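Local coordinates for MGS-M5 (PDB 4Q3N), which probably catalyses the NAD-dependent interconversion of L-lactate and pyruvate, as a tetrameric member of the lactate/malate dehydrogenase family, at residues Ser17-Met22 and Met46-Gly51; Gly26-Leu31 and Arg240-Ile245; Val32-Asp37 and Lys67-Ala72. All blocks are in the same frame, centred on the assembly; numbering follows the deposited sequence.

Contact 1 of 3, residues Ser17-Met22 and Met46-Gly51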
loop_
_atom_site.group_PDB
_atom_site.type_symbol
_atom_site.label_atom_id
_atom_site.label_comp_id
_atom_site.label_asym_id
_atom_site.label_seq_id
_atom_site.Cartn_x
_atom_site.Cartn_y
_atom_site.Cartn_z
ATOM N N SER A 17 -17.893 -9.120 2.199
ATOM C CA SER A 17 -17.121 -8.059 2.848
ATOM C C SER A 17 -15.649 -8.486 2.875
ATOM O O SER A 17 -14.740 -7.719 2.565
ATOM C CB SER A 17 -17.663 -7.813 4.251
ATOM O OG SER A 17 -18.937 -7.173 4.152
ATOM N N TYR A 18 -15.432 -9.756 3.162
ATOM C CA TYR A 18 -14.093 -10.327 3.082
ATOM C C TYR A 18 -13.500 -10.179 1.659
ATOM O O TYR A 18 -12.375 -9.642 1.478
ATOM C CB TYR A 18 -14.154 -11.808 3.488
ATOM C CG TYR A 18 -12.897 -12.613 3.145
ATOM C CD1 TYR A 18 -11.631 -12.219 3.588
ATOM C CD2 TYR A 18 -12.993 -13.777 2.405
ATOM C CE1 TYR A 18 -10.457 -13.001 3.280
ATOM C CE2 TYR A 18 -11.850 -14.585 2.110
ATOM C CZ TYR A 18 -10.592 -14.183 2.563
ATOM O OH TYR A 18 -9.486 -14.956 2.264
ATOM N N ALA A 19 -14.241 -10.614 0.646
ATOM C CA ALA A 19 -13.766 -10.502 -0.720
ATOM C C ALA A 19 -13.488 -9.022 -1.101
ATOM O O ALA A 19 -12.429 -8.725 -1.668
ATOM C CB ALA A 19 -14.760 -11.112 -1.688
ATOM N N TYR A 20 -14.404 -8.118 -0.744
ATOM C CA TYR A 20 -14.223 -6.727 -1.150
ATOM C C TYR A 20 -13.006 -6.147 -0.450
ATOM O O TYR A 20 -12.283 -5.329 -1.025
ATOM C CB TYR A 20 -15.421 -5.901 -0.779
ATOM C CG TYR A 20 -15.533 -4.501 -1.374
ATOM C CD1 TYR A 20 -15.410 -4.267 -2.761
ATOM C CD2 TYR A 20 -15.907 -3.461 -0.570
ATOM C CE1 TYR A 20 -15.648 -2.982 -3.273
ATOM C CE2 TYR A 20 -16.154 -2.183 -1.076
ATOM C CZ TYR A 20 -16.040 -1.979 -2.418
ATOM O OH TYR A 20 -16.339 -0.713 -2.845
ATOM N N ALA A 21 -12.843 -6.482 0.823
ATOM C CA ALA A 21 -11.682 -5.974 1.565
ATOM C C ALA A 21 -10.385 -6.460 0.912
ATOM O O ALA A 21 -9.410 -5.676 0.780
ATOM C CB ALA A 21 -11.765 -6.391 3.088
ATOM N N MET A 22 -10.364 -7.729 0.475
ATOM C CA MET A 22 -9.186 -8.262 -0.254
ATOM C C MET A 22 -8.910 -7.531 -1.548
ATOM O O MET A 22 -7.743 -7.274 -1.873
ATOM C CB MET A 22 -9.339 -9.756 -0.568
ATOM C CG MET A 22 -9.045 -10.604 0.706
ATOM S SD MET A 22 -8.562 -12.256 0.253
ATOM C CE MET A 22 -10.102 -12.796 -0.419
ATOM N N MET A 46 -19.343 -9.834 -10.882
ATOM C CA MET A 46 -19.445 -8.623 -11.730
ATOM C C MET A 46 -19.163 -7.378 -10.893
ATOM O O MET A 46 -18.331 -6.533 -11.261
ATOM C CB MET A 46 -20.810 -8.481 -12.365
ATOM C CG MET A 46 -21.165 -9.582 -13.326
ATOM S SD MET A 46 -22.908 -9.481 -13.727
ATOM C CE MET A 46 -23.051 -10.930 -14.810
ATOM N N ASP A 47 -19.823 -7.274 -9.747
ATOM C CA ASP A 47 -19.798 -6.029 -8.968
ATOM C C ASP A 47 -18.365 -5.793 -8.456
ATOM O O ASP A 47 -17.892 -4.646 -8.440
ATOM C CB ASP A 47 -20.810 -6.104 -7.795
ATOM C CG ASP A 47 -21.273 -4.733 -7.288
ATOM O OD1 ASP A 47 -21.068 -3.692 -7.973
ATOM O OD2 ASP A 47 -21.894 -4.707 -6.182
ATOM N N LEU A 48 -17.683 -6.871 -8.048
ATOM C CA LEU A 48 -16.262 -6.730 -7.631
ATOM C C LEU A 48 -15.398 -6.357 -8.820
ATOM O O LEU A 48 -14.581 -5.460 -8.701
ATOM C CB LEU A 48 -15.723 -8.006 -7.017
ATOM C CG LEU A 48 -16.238 -8.432 -5.634
ATOM C CD1 LEU A 48 -15.494 -9.744 -5.235
ATOM C CD2 LEU A 48 -15.991 -7.346 -4.587
ATOM N N ASN A 49 -15.565 -7.067 -9.954
ATOM C CA ASN A 49 -14.718 -6.808 -11.134
ATOM C C ASN A 49 -14.797 -5.387 -11.633
ATOM O O ASN A 49 -13.804 -4.824 -12.086
ATOM C CB ASN A 49 -15.070 -7.746 -12.303
ATOM C CG ASN A 49 -14.333 -9.071 -12.187
ATOM O OD1 ASN A 49 -13.177 -9.081 -11.739
ATOM N ND2 ASN A 49 -14.985 -10.189 -12.556
ATOM N N HIS A 50 -15.974 -4.788 -11.511
ATOM C CA HIS A 50 -16.173 -3.444 -12.020
ATOM C C HIS A 50 -15.404 -2.380 -11.239
ATOM O O HIS A 50 -15.298 -1.254 -11.687
ATOM C CB HIS A 50 -17.679 -3.115 -12.037
ATOM C CG HIS A 50 -18.426 -3.964 -13.003
ATOM N ND1 HIS A 50 -19.808 -4.051 -13.034
ATOM C CD2 HIS A 50 -17.979 -4.776 -13.985
ATOM C CE1 HIS A 50 -20.174 -4.879 -13.997
ATOM N NE2 HIS A 50 -19.080 -5.333 -14.597
ATOM N N GLY A 51 -14.920 -2.697 -10.061
ATOM C CA GLY A 51 -14.126 -1.707 -9.323
ATOM C C GLY A 51 -12.609 -1.875 -9.576
ATOM O O GLY A 51 -11.801 -1.012 -9.192
#

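Contact 2 of 3, residues Gly26-Leu31 and Arg240-Ile245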
loop_
_atom_site.group_PDB
_atom_site.type_symbol
_atom_site.label_atom_id
_atom_site.label_comp_id
_atom_site.label_asym_id
_atom_site.label_seq_id
_atom_site.Cartn_x
_atom_site.Cartn_y
_atom_site.Cartn_z
ATOM N N GLY A 26 -5.652 -5.528 -2.171
ATOM C CA GLY A 26 -4.789 -6.326 -3.071
ATOM C C GLY A 26 -4.123 -7.532 -2.399
ATOM O O GLY A 26 -2.948 -7.829 -2.616
ATOM N N THR A 27 -4.859 -8.259 -1.563
ATOM C CA THR A 27 -4.293 -9.383 -0.788
ATOM C C THR A 27 -3.780 -10.543 -1.602
ATOM O O THR A 27 -2.679 -11.076 -1.348
ATOM C CB THR A 27 -5.382 -9.944 0.174
ATOM O OG1 THR A 27 -5.878 -8.817 0.886
ATOM C CG2 THR A 27 -4.740 -10.947 1.160
ATOM N N VAL A 28 -4.559 -10.924 -2.612
ATOM C CA VAL A 28 -4.115 -12.035 -3.470
ATOM C C VAL A 28 -4.438 -11.677 -4.909
ATOM O O VAL A 28 -5.191 -10.739 -5.137
ATOM C CB VAL A 28 -4.826 -13.386 -3.108
ATOM C CG1 VAL A 28 -4.522 -13.795 -1.683
ATOM C CG2 VAL A 28 -6.378 -13.250 -3.324
ATOM N N GLU A 29 -3.902 -12.461 -5.844
ATOM C CA GLU A 29 -4.179 -12.311 -7.258
ATOM C C GLU A 29 -5.582 -12.849 -7.681
ATOM O O GLU A 29 -6.276 -12.225 -8.487
ATOM C CB GLU A 29 -3.134 -13.063 -8.068
ATOM C CG GLU A 29 -3.351 -12.905 -9.594
ATOM C CD GLU A 29 -2.292 -13.593 -10.436
ATOM O OE1 GLU A 29 -1.120 -13.732 -9.968
ATOM O OE2 GLU A 29 -2.611 -13.966 -11.595
ATOM N N GLU A 30 -5.956 -14.044 -7.191
ATOM C CA GLU A 30 -7.116 -14.764 -7.776
ATOM C C GLU A 30 -8.171 -15.085 -6.739
ATOM O O GLU A 30 -7.850 -15.632 -5.692
ATOM C CB GLU A 30 -6.670 -16.091 -8.408
ATOM C CG GLU A 30 -5.585 -16.037 -9.410
ATOM C CD GLU A 30 -5.365 -17.435 -10.004
ATOM O OE1 GLU A 30 -4.407 -18.113 -9.565
ATOM O OE2 GLU A 30 -6.201 -17.870 -10.836
ATOM N N LEU A 31 -9.425 -14.805 -7.071
ATOM C CA LEU A 31 -10.543 -14.993 -6.166
ATOM C C LEU A 31 -11.635 -15.771 -6.902
ATOM O O LEU A 31 -11.954 -15.416 -8.042
ATOM C CB LEU A 31 -11.047 -13.624 -5.738
ATOM C CG LEU A 31 -12.154 -13.418 -4.742
ATOM C CD1 LEU A 31 -11.719 -14.092 -3.470
ATOM C CD2 LEU A 31 -12.407 -11.909 -4.550
ATOM N N ARG A 240 -6.796 -10.395 7.353
ATOM C CA ARG A 240 -5.527 -10.417 8.078
ATOM C C ARG A 240 -5.013 -11.818 8.231
ATOM O O ARG A 240 -3.795 -12.062 8.128
ATOM C CB ARG A 240 -5.672 -9.788 9.461
ATOM C CG ARG A 240 -4.310 -9.513 10.145
ATOM C CD ARG A 240 -3.486 -8.434 9.294
ATOM N NE ARG A 240 -2.082 -8.337 9.692
ATOM C CZ ARG A 240 -1.117 -9.198 9.364
ATOM N NH1 ARG A 240 -1.388 -10.310 8.682
ATOM N NH2 ARG A 240 0.132 -8.962 9.763
ATOM N N ILE A 241 -5.925 -12.756 8.497
ATOM C CA ILE A 241 -5.536 -14.174 8.595
ATOM C C ILE A 241 -4.992 -14.642 7.248
ATOM O O ILE A 241 -3.942 -15.273 7.164
ATOM C CB ILE A 241 -6.717 -15.059 9.036
ATOM C CG1 ILE A 241 -7.099 -14.713 10.503
ATOM C CG2 ILE A 241 -6.365 -16.535 8.892
ATOM C CD1 ILE A 241 -8.572 -15.160 10.917
ATOM N N THR A 242 -5.696 -14.277 6.186
ATOM C CA THR A 242 -5.282 -14.643 4.827
ATOM C C THR A 242 -3.874 -14.098 4.507
ATOM O O THR A 242 -3.034 -14.776 3.891
ATOM C CB THR A 242 -6.312 -14.110 3.808
ATOM O OG1 THR A 242 -7.612 -14.673 4.145
ATOM C CG2 THR A 242 -5.920 -14.520 2.380
ATOM N N ALA A 243 -3.640 -12.856 4.884
ATOM C CA ALA A 243 -2.351 -12.196 4.559
ATOM C C ALA A 243 -1.215 -12.849 5.313
ATOM O O ALA A 243 -0.128 -13.048 4.772
ATOM C CB ALA A 243 -2.428 -10.688 4.896
ATOM N N ALA A 244 -1.487 -13.261 6.560
ATOM C CA ALA A 244 -0.432 -13.955 7.335
ATOM C C ALA A 244 -0.006 -15.233 6.638
ATOM O O ALA A 244 1.188 -15.608 6.632
ATOM C CB ALA A 244 -0.921 -14.272 8.741
ATOM N N ILE A 245 -0.984 -15.936 6.058
ATOM C CA ILE A 245 -0.680 -17.181 5.328
ATOM C C ILE A 245 -0.019 -16.914 3.956
ATOM O O ILE A 245 1.055 -17.426 3.662
ATOM C CB ILE A 245 -1.973 -18.028 5.114
ATOM C CG1 ILE A 245 -2.524 -18.453 6.477
ATOM C CG2 ILE A 245 -1.648 -19.228 4.132
ATOM C CD1 ILE A 245 -4.018 -18.978 6.406
#

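Contact 3 of 3, residues Val32-Asp37 and Lys67-Ala72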
loop_
_atom_site.group_PDB
_atom_site.type_symbol
_atom_site.label_atom_id
_atom_site.label_comp_id
_atom_site.label_asym_id
_atom_site.label_seq_id
_atom_site.Cartn_x
_atom_site.Cartn_y
_atom_site.Cartn_z
ATOM N N VAL A 32 -12.197 -16.801 -6.271
ATOM C CA VAL A 32 -13.317 -17.517 -6.885
ATOM C C VAL A 32 -14.453 -17.512 -5.869
ATOM O O VAL A 32 -14.229 -17.810 -4.693
ATOM C CB VAL A 32 -12.965 -18.943 -7.271
ATOM C CG1 VAL A 32 -14.198 -19.643 -7.889
ATOM C CG2 VAL A 32 -11.750 -18.989 -8.273
ATOM N N LEU A 33 -15.647 -17.137 -6.316
ATOM C CA LEU A 33 -16.811 -17.037 -5.452
ATOM C C LEU A 33 -17.751 -18.209 -5.724
ATOM O O LEU A 33 -18.122 -18.459 -6.894
ATOM C CB LEU A 33 -17.563 -15.722 -5.703
ATOM C CG LEU A 33 -16.666 -14.463 -5.615
ATOM C CD1 LEU A 33 -17.548 -13.254 -5.915
ATOM C CD2 LEU A 33 -16.017 -14.297 -4.211
ATOM N N LEU A 34 -18.120 -18.930 -4.667
ATOM C CA LEU A 34 -19.055 -20.061 -4.780
ATOM C C LEU A 34 -20.303 -19.783 -3.963
ATOM O O LEU A 34 -20.213 -19.327 -2.830
ATOM C CB LEU A 34 -18.426 -21.361 -4.269
ATOM C CG LEU A 34 -17.769 -22.308 -5.265
ATOM C CD1 LEU A 34 -16.705 -21.552 -6.046
ATOM C CD2 LEU A 34 -17.157 -23.528 -4.516
ATOM N N ASP A 35 -21.457 -20.090 -4.509
ATOM C CA ASP A 35 -22.678 -19.950 -3.743
ATOM C C ASP A 35 -23.676 -20.932 -4.292
ATOM O O ASP A 35 -23.676 -21.200 -5.489
ATOM C CB ASP A 35 -23.235 -18.525 -3.837
ATOM C CG ASP A 35 -24.272 -18.242 -2.772
ATOM O OD1 ASP A 35 -25.445 -18.610 -2.969
ATOM O OD2 ASP A 35 -23.934 -17.664 -1.738
ATOM N N ILE A 36 -24.534 -21.469 -3.441
ATOM C CA ILE A 36 -25.573 -22.372 -3.948
ATOM C C ILE A 36 -26.449 -21.618 -4.956
ATOM O O ILE A 36 -27.026 -22.201 -5.856
ATOM C CB ILE A 36 -26.396 -22.958 -2.788
ATOM C CG1 ILE A 36 -27.497 -23.848 -3.338
ATOM C CG2 ILE A 36 -26.954 -21.865 -1.919
ATOM C CD1 ILE A 36 -26.973 -24.953 -4.285
ATOM N N ASP A 37 -26.527 -20.300 -4.845
ATOM C CA ASP A 37 -27.288 -19.504 -5.827
ATOM C C ASP A 37 -26.243 -19.019 -6.838
ATOM O O ASP A 37 -25.529 -18.032 -6.585
ATOM C CB ASP A 37 -28.025 -18.340 -5.126
ATOM C CG ASP A 37 -28.754 -17.404 -6.096
ATOM O OD1 ASP A 37 -28.627 -17.545 -7.325
ATOM O OD2 ASP A 37 -29.476 -16.505 -5.610
ATOM N N LYS A 67 -14.996 -27.646 -8.366
ATOM C CA LYS A 67 -13.784 -28.026 -9.081
ATOM C C LYS A 67 -12.738 -26.907 -9.102
ATOM O O LYS A 67 -11.537 -27.185 -9.202
ATOM C CB LYS A 67 -14.110 -28.495 -10.508
ATOM C CG LYS A 67 -14.628 -27.419 -11.461
ATOM C CD LYS A 67 -14.893 -28.024 -12.862
ATOM C CE LYS A 67 -15.480 -26.994 -13.843
ATOM N NZ LYS A 67 -14.598 -25.791 -14.027
ATOM N N ASP A 68 -13.156 -25.651 -8.995
ATOM C CA ASP A 68 -12.151 -24.574 -8.890
ATOM C C ASP A 68 -11.318 -24.581 -7.622
ATOM O O ASP A 68 -10.350 -23.832 -7.531
ATOM C CB ASP A 68 -12.823 -23.197 -9.013
ATOM C CG ASP A 68 -13.420 -23.004 -10.377
ATOM O OD1 ASP A 68 -12.657 -23.085 -11.371
ATOM O OD2 ASP A 68 -14.660 -22.874 -10.463
ATOM N N CYS A 69 -11.677 -25.418 -6.654
ATOM C CA CYS A 69 -10.925 -25.507 -5.415
ATOM C C CYS A 69 -9.627 -26.261 -5.613
ATOM O O CYS A 69 -8.753 -26.228 -4.746
ATOM C CB CYS A 69 -11.738 -26.205 -4.316
ATOM S SG CYS A 69 -13.108 -25.183 -3.734
ATOM N N LYS A 70 -9.509 -26.969 -6.725
ATOM C CA LYS A 70 -8.462 -27.986 -6.848
ATOM C C LYS A 70 -7.072 -27.407 -6.558
ATOM O O LYS A 70 -6.291 -28.007 -5.829
ATOM C CB LYS A 70 -8.457 -28.605 -8.238
ATOM C CG LYS A 70 -7.299 -29.606 -8.450
ATOM C CD LYS A 70 -7.413 -30.302 -9.807
ATOM C CE LYS A 70 -6.189 -31.184 -10.061
ATOM N NZ LYS A 70 -6.501 -32.339 -10.933
ATOM N N ASP A 71 -6.793 -26.217 -7.089
ATOM C CA ASP A 71 -5.478 -25.606 -6.897
ATOM C C ASP A 71 -5.581 -24.316 -6.075
ATOM O O ASP A 71 -4.752 -23.439 -6.215
ATOM C CB ASP A 71 -4.853 -25.298 -8.256
ATOM C CG ASP A 71 -5.813 -24.536 -9.161
ATOM O OD1 ASP A 71 -7.043 -24.432 -8.803
ATOM O OD2 ASP A 71 -5.350 -24.056 -10.223
ATOM N N ALA A 72 -6.638 -24.172 -5.286
ATOM C CA ALA A 72 -6.763 -23.021 -4.387
ATOM C C ALA A 72 -5.821 -23.218 -3.196
ATOM O O ALA A 72 -5.650 -24.339 -2.734
ATOM C CB ALA A 72 -8.182 -22.868 -3.922
#

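Contact 1 of 3, residues Ser17-Met22 and Met46-Gly51
The phenol ring of Tyr20 meets the end of Leu48 at a slant: methyl CD2 of Leu48 lies 3.6 Å from ring atom CD1 of Tyr20. Two other flat groups have a neighbour from their own segment above one face. Methyl CE of Met22 sits 3.3 Å above the plane of the Tyr18 ring, offset toward its rim, and carbonyl O of Met46 lies 3.1 Å above the plane of the His50 imidazole, likewise offset. All of this belongs to the Rossmann-type NAD-binding domain, where helix 13-25 and helix 38-49 run next to each other on the same face of the parallel sheet. The step between them is carried by Leu48. From a first torsion of -70°, with CG anti to the carbonyl carbon, its chain extends toward helix 13-25 and splits its two methyls between neighbouring residues: CD1 goes to Ala19, CD2 to Tyr20. The anti setting of Tyr20 (chi1 -168°) carries its ring to the Leu48 side. Leu48 CD2 also lies 3.9 Å from Tyr20 CA and 4.1 Å from Tyr20 CB. On the sheet side of the helices, Leu31 of strand 30-34 packs on Ala19 and Leu48, and Leu33 on Leu48. The apolar contact is buried, and its polar surroundings border the second subunit: Tyr20 OH is hydrogen-bonded to Tyr232 O of that subunit, while Asp47 OD2 makes a salt bridge to its Lys227 and takes hydrogen bonds from its Tyr231 N and Tyr232 N. The two segments come nearest at Tyr20 and Leu48, CA to CA 6.8 Å, with the Leu48 side chain reaching between them; on the Ala19 side its CD1 lies 3.9 Å from Ala19 CB.

Contact 2 of 3, residues Gly26-Leu31 and Arg240-Ile245
Thr27 reaches across to Thr242. Its CB leaves the backbone toward helix 232-246. There the chain branches: OG1 stays beside the backbone N, and CG2, anti to that N (chi1 -52°, measured to OG1), carries the contact. This methyl lies 4.0 Å from Thr242 CG2, the two side chains crossing at about a right angle. The same Thr27 CG2 also comes within 4.4 Å of Ala243 CB and, a little nearer, reaches the backbone N of Ala243 at 4.3 Å. The backbone of Thr27 is part of the Schellman motif that ends helix 13-25: Gly26, with positive phi, is the C-prime residue, Thr27 N bonds back to Met22 O, and Gly26 N to Val23 O. The turn leads into strand 30-34 of the Rossmann domain, whereas helix 232-246 belongs to the C-terminal domain, making this a contact between domains. Thr242 meets Thr27 through its methyl, while its OG1 is hydrogen-bonded to Leu238 O and Tyr18 OH. Met22 packs on both threonines. Val28 adds a looser touch, its CG1 lying 4.4 Å from Thr242 CG2.

Contact 3 of 3, residues Val32-Asp37 and Lys67-Ala72
Val32 puts one methyl against the start of the Asp68 side chain, and Leu34, two residues further along the strand, meets Cys69. Both side chains leave the strand on the face that looks at the short 3-10 turn. In Val32 the CG1 branch stands anti to the backbone N (chi1 179°), and this is the methyl that touches: it lies 4.0 Å from Asp68 CB and 4.2 Å from Asp68 OD2, the two side chains crossing nearly at right angles. Asp68 folds its carboxylate back beside its own backbone N. There it is held by Asp65 N, which bonds to OD2, and by Lys62 NZ in a salt bridge to OD1, while Val32 CG1 rests mainly on CB and only brushes OD2. Leu34 is less relaxed, its first torsion of -95° being well off the usual staggered value. From there its CD2 approaches Cys69 SG at 4.4 Å, a light apolar touch. Val7 of the next strand packs on both Leu34 and Cys69.

The contact thus packs strand 30-34 against the 3-10 turn that leads toward strand 74-77 in the Rossmann fold. Just past the strand, Asp35 OD1 takes the backbone N-H of Asp37 with its anti lone pair at 2.7 Å, an Asx turn, while OD2 is bonded to Thr11 N. An acid at the end of the second strand, next to the glycine-rich turn, is characteristic of NAD-dependent Rossmann dehydrogenases, where it commonly holds the adenosine ribose; Asp35 is placed consistently with that role.

Strand 30-34 connects the three contacts: contact 2 is made by the turn leading into the strand, contact 3 by Val32 and Leu34 within it, and contact 1 lies over one face of it. Centres of contacts 1 and 2 are 13 Å apart; besides the Tyr18-Thr242 link between domains, Met22 CE packs on Leu31 CD1 at 3.7 Å. Contact 3 is centred 16 Å from each of the others, and Ala19 CB of contact 1 comes within 4.3 Å of its Leu33 CD2. Leu34 lies near the glycine-rich turn that probably binds the NAD cofactor. A glycerol about 5 Å from the Leu34 side chain and an acetate about 5 Å from that of Val28 probably come from the crystallisation liquor.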